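Local coordinates for RahU protein (Pseudomonas aeruginosa PAO1, PDB 6ZC2), which is an aegerolysin that interacts with membrane ceramide phosphorylethanolamine and may bind glycolipids, at residues Tyr33-Lys38 against Ile125-Leu130. Numbering follows the deposited sequence.
Sequences YRYTNK and IGEVTL. With EDO (1,2-ethanediol), chain K; EDO (1,2-ethanediol), chain E; EDO (1,2-ethanediol), chain C.
The phenol OH of Y35 donates a short hydrogen bond of 2.6 Å to OE2 of E127, the only hydrogen bond between the two segments. The carboxylate takes it through the anti lone pair of OE2, the one turned away from OE1. OE2 sits at the edge of the Y35 ring, in its plane, while the carboxylate plane is rotated 60° from that of the ring. The two side chains meet at about a right angle, and CG of E127 comes within 3.3 Å of the same OH. With CG anti to the backbone N (chi1 -161°), the Y35 ring extends toward E127, whose own chain is extended beyond CG. Y35 lies in the loop just after strand 29-34 and E127 on strand 126-134 of one mixed sheet of the aegerolysin β-sandwich; strands 58-63 and 6-13 lie between them. The contact therefore bridges over two intervening strands at the surface, with Y35 resting on A8 and A61 and stacked with W59, which E127 also touches. A cis peptide bond between Y35 and T36 bends the chain just past the strand, and CG2 of T36 lies 3.5 Å above the centre of the Y35 ring as a CH-pi contact. In-plane, CE2 of Y33 meets the edge of that ring. One ethanediol, probably from the crystallisation liquor, lodges beside this turn: its O2 shares a hydrogen bond with Y33 OH (2.9 Å) and gives a weak one to T36 O. Another clasps the backbone of E127, where N donates to its O2 in a nearly straight bond (176°) and its O1 donates to the carbonyl O at 2.7 Å. K38, whose CG lies over the rim of one Y33 face, directs NZ to the carbonyl O of Y3 and makes a cation-pi contact with W6.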
loop_
_atom_site.group_PDB
_atom_site.type_symbol
_atom_site.label_atom_id
_atom_site.label_comp_id
_atom_site.label_asym_id
_atom_site.label_seq_id
_atom_site.Cartn_x
_atom_site.Cartn_y
_atom_site.Cartn_z
ATOM N N TYR A 33 8.114 -4.208 5.660
ATOM C CA TYR A 33 8.721 -3.977 6.962
ATOM C C TYR A 33 7.720 -3.337 7.915
ATOM O O TYR A 33 6.733 -2.730 7.499
ATOM C CB TYR A 33 10.000 -3.149 6.860
ATOM C CG TYR A 33 9.861 -1.697 6.453
ATOM C CD1 TYR A 33 9.831 -1.326 5.114
ATOM C CD2 TYR A 33 9.835 -0.689 7.411
ATOM C CE1 TYR A 33 9.764 0.016 4.741
ATOM C CE2 TYR A 33 9.778 0.656 7.049
ATOM C CZ TYR A 33 9.744 1.000 5.713
ATOM O OH TYR A 33 9.700 2.326 5.333
ATOM N N ARG A 34 8.002 -3.466 9.212
ATOM C CA ARG A 34 7.147 -2.905 10.258
ATOM C C ARG A 34 7.490 -1.427 10.405
ATOM O O ARG A 34 8.492 -1.072 11.034
ATOM C CB ARG A 34 7.347 -3.666 11.566
ATOM C CG ARG A 34 6.305 -3.358 12.624
ATOM C CD ARG A 34 6.682 -3.933 13.992
ATOM N NE ARG A 34 6.922 -5.374 13.947
ATOM C CZ ARG A 34 5.970 -6.299 14.049
ATOM N NH1 ARG A 34 4.704 -5.936 14.199
ATOM N NH2 ARG A 34 6.284 -7.586 13.999
ATOM N N TYR A 35 6.664 -0.562 9.809
ATOM C CA TYR A 35 6.941 0.874 9.790
ATOM C C TYR A 35 7.175 1.349 11.225
ATOM O O TYR A 35 6.386 1.027 12.114
ATOM C CB TYR A 35 5.721 1.582 9.178
ATOM C CG TYR A 35 5.979 2.985 8.655
ATOM C CD1 TYR A 35 7.029 3.241 7.778
ATOM C CD2 TYR A 35 5.150 4.048 9.013
ATOM C CE1 TYR A 35 7.276 4.518 7.298
ATOM C CE2 TYR A 35 5.386 5.336 8.532
ATOM C CZ TYR A 35 6.454 5.560 7.671
ATOM O OH TYR A 35 6.723 6.822 7.179
ATOM N N THR A 36 8.272 2.077 11.484
ATOM C CA THR A 36 9.173 2.725 10.538
ATOM C C THR A 36 10.554 2.051 10.414
ATOM O O THR A 36 11.480 2.650 9.868
ATOM C CB THR A 36 9.440 4.185 11.004
ATOM O OG1 THR A 36 9.935 4.169 12.350
ATOM C CG2 THR A 36 8.165 5.030 10.957
ATOM N N ASN A 37 10.694 0.814 10.908
ATOM C CA ASN A 37 11.994 0.140 11.021
ATOM C C ASN A 37 12.237 -0.792 9.832
ATOM O O ASN A 37 11.725 -1.917 9.795
ATOM C CB ASN A 37 12.068 -0.628 12.336
ATOM C CG ASN A 37 13.413 -1.285 12.543
ATOM O OD1 ASN A 37 14.336 -1.103 11.746
ATOM N ND2 ASN A 37 13.538 -2.048 13.619
ATOM N N LYS A 38 13.068 -0.342 8.885
ATOM C CA LYS A 38 13.334 -1.116 7.672
ATOM C C LYS A 38 14.052 -2.440 7.939
ATOM O O LYS A 38 14.011 -3.329 7.077
ATOM C CB LYS A 38 14.101 -0.263 6.657
ATOM C CG LYS A 38 13.294 0.931 6.158
ATOM C CD LYS A 38 14.098 1.874 5.272
ATOM C CE LYS A 38 13.305 3.153 5.001
ATOM N NZ LYS A 38 14.117 4.187 4.302
ATOM N N ILE A 125 9.009 7.096 -2.777
ATOM C CA ILE A 125 7.629 7.569 -2.813
ATOM C C ILE A 125 7.262 8.216 -1.485
ATOM O O ILE A 125 6.610 9.267 -1.447
ATOM C CB ILE A 125 6.664 6.421 -3.173
ATOM C CG1 ILE A 125 6.856 5.983 -4.629
ATOM C CG2 ILE A 125 5.222 6.845 -2.916
ATOM C CD1 ILE A 125 6.136 4.687 -4.988
ATOM N N GLY A 126 7.660 7.591 -0.377
ATOM C CA GLY A 126 7.338 8.119 0.937
ATOM C C GLY A 126 5.936 7.733 1.387
ATOM O O GLY A 126 5.388 6.703 0.991
ATOM N N GLU A 127 5.352 8.584 2.235
ATOM C CA GLU A 127 4.050 8.307 2.839
ATOM C C GLU A 127 2.915 8.659 1.884
ATOM O O GLU A 127 2.844 9.780 1.369
ATOM C CB GLU A 127 3.885 9.103 4.138
ATOM C CG GLU A 127 4.837 8.676 5.246
ATOM C CD GLU A 127 4.558 9.326 6.596
ATOM O OE1 GLU A 127 3.831 10.342 6.651
ATOM O OE2 GLU A 127 5.081 8.819 7.613
ATOM N N VAL A 128 2.014 7.701 1.672
ATOM C CA VAL A 128 0.796 7.881 0.888
ATOM C C VAL A 128 -0.372 7.469 1.773
ATOM O O VAL A 128 -0.326 6.407 2.400
ATOM C CB VAL A 128 0.817 7.002 -0.380
ATOM C CG1 VAL A 128 -0.520 7.080 -1.123
ATOM C CG2 VAL A 128 1.969 7.390 -1.289
ATOM N N THR A 129 -1.417 8.291 1.825
ATOM C CA THR A 129 -2.627 7.943 2.563
ATOM C C THR A 129 -3.669 7.376 1.603
ATOM O O THR A 129 -3.888 7.930 0.522
ATOM C CB THR A 129 -3.185 9.163 3.308
ATOM O OG1 THR A 129 -2.200 9.648 4.231
ATOM C CG2 THR A 129 -4.445 8.802 4.084
ATOM N N LEU A 130 -4.290 6.258 1.988
ATOM C CA LEU A 130 -5.309 5.571 1.194
ATOM C C LEU A 130 -6.604 5.568 2.005
ATOM O O LEU A 130 -6.706 4.864 3.014
ATOM C CB LEU A 130 -4.862 4.138 0.880
ATOM C CG LEU A 130 -5.870 3.241 0.160
ATOM C CD1 LEU A 130 -6.238 3.803 -1.211
ATOM C CD2 LEU A 130 -5.322 1.824 0.039
HETATM C C1 EDO K . 11.278 6.310 7.397
HETATM O O1 EDO K . 10.897 6.299 8.779
HETATM C C2 EDO K . 10.717 5.098 6.661
HETATM O O2 EDO K . 10.867 3.897 7.431
HETATM C C1 EDO E . 5.493 11.633 0.723
HETATM O O1 EDO E . 4.171 12.068 1.076
HETATM C C2 EDO E . 6.502 12.080 1.782
HETATM O O2 EDO E . 6.587 11.125 2.851
HETATM C C1 EDO C . 2.817 -4.386 8.081
HETATM O O1 EDO C . 3.637 -4.144 9.233
HETATM C C2 EDO C . 3.689 -4.304 6.838
HETATM O O2 EDO C . 4.201 -2.979 6.686
#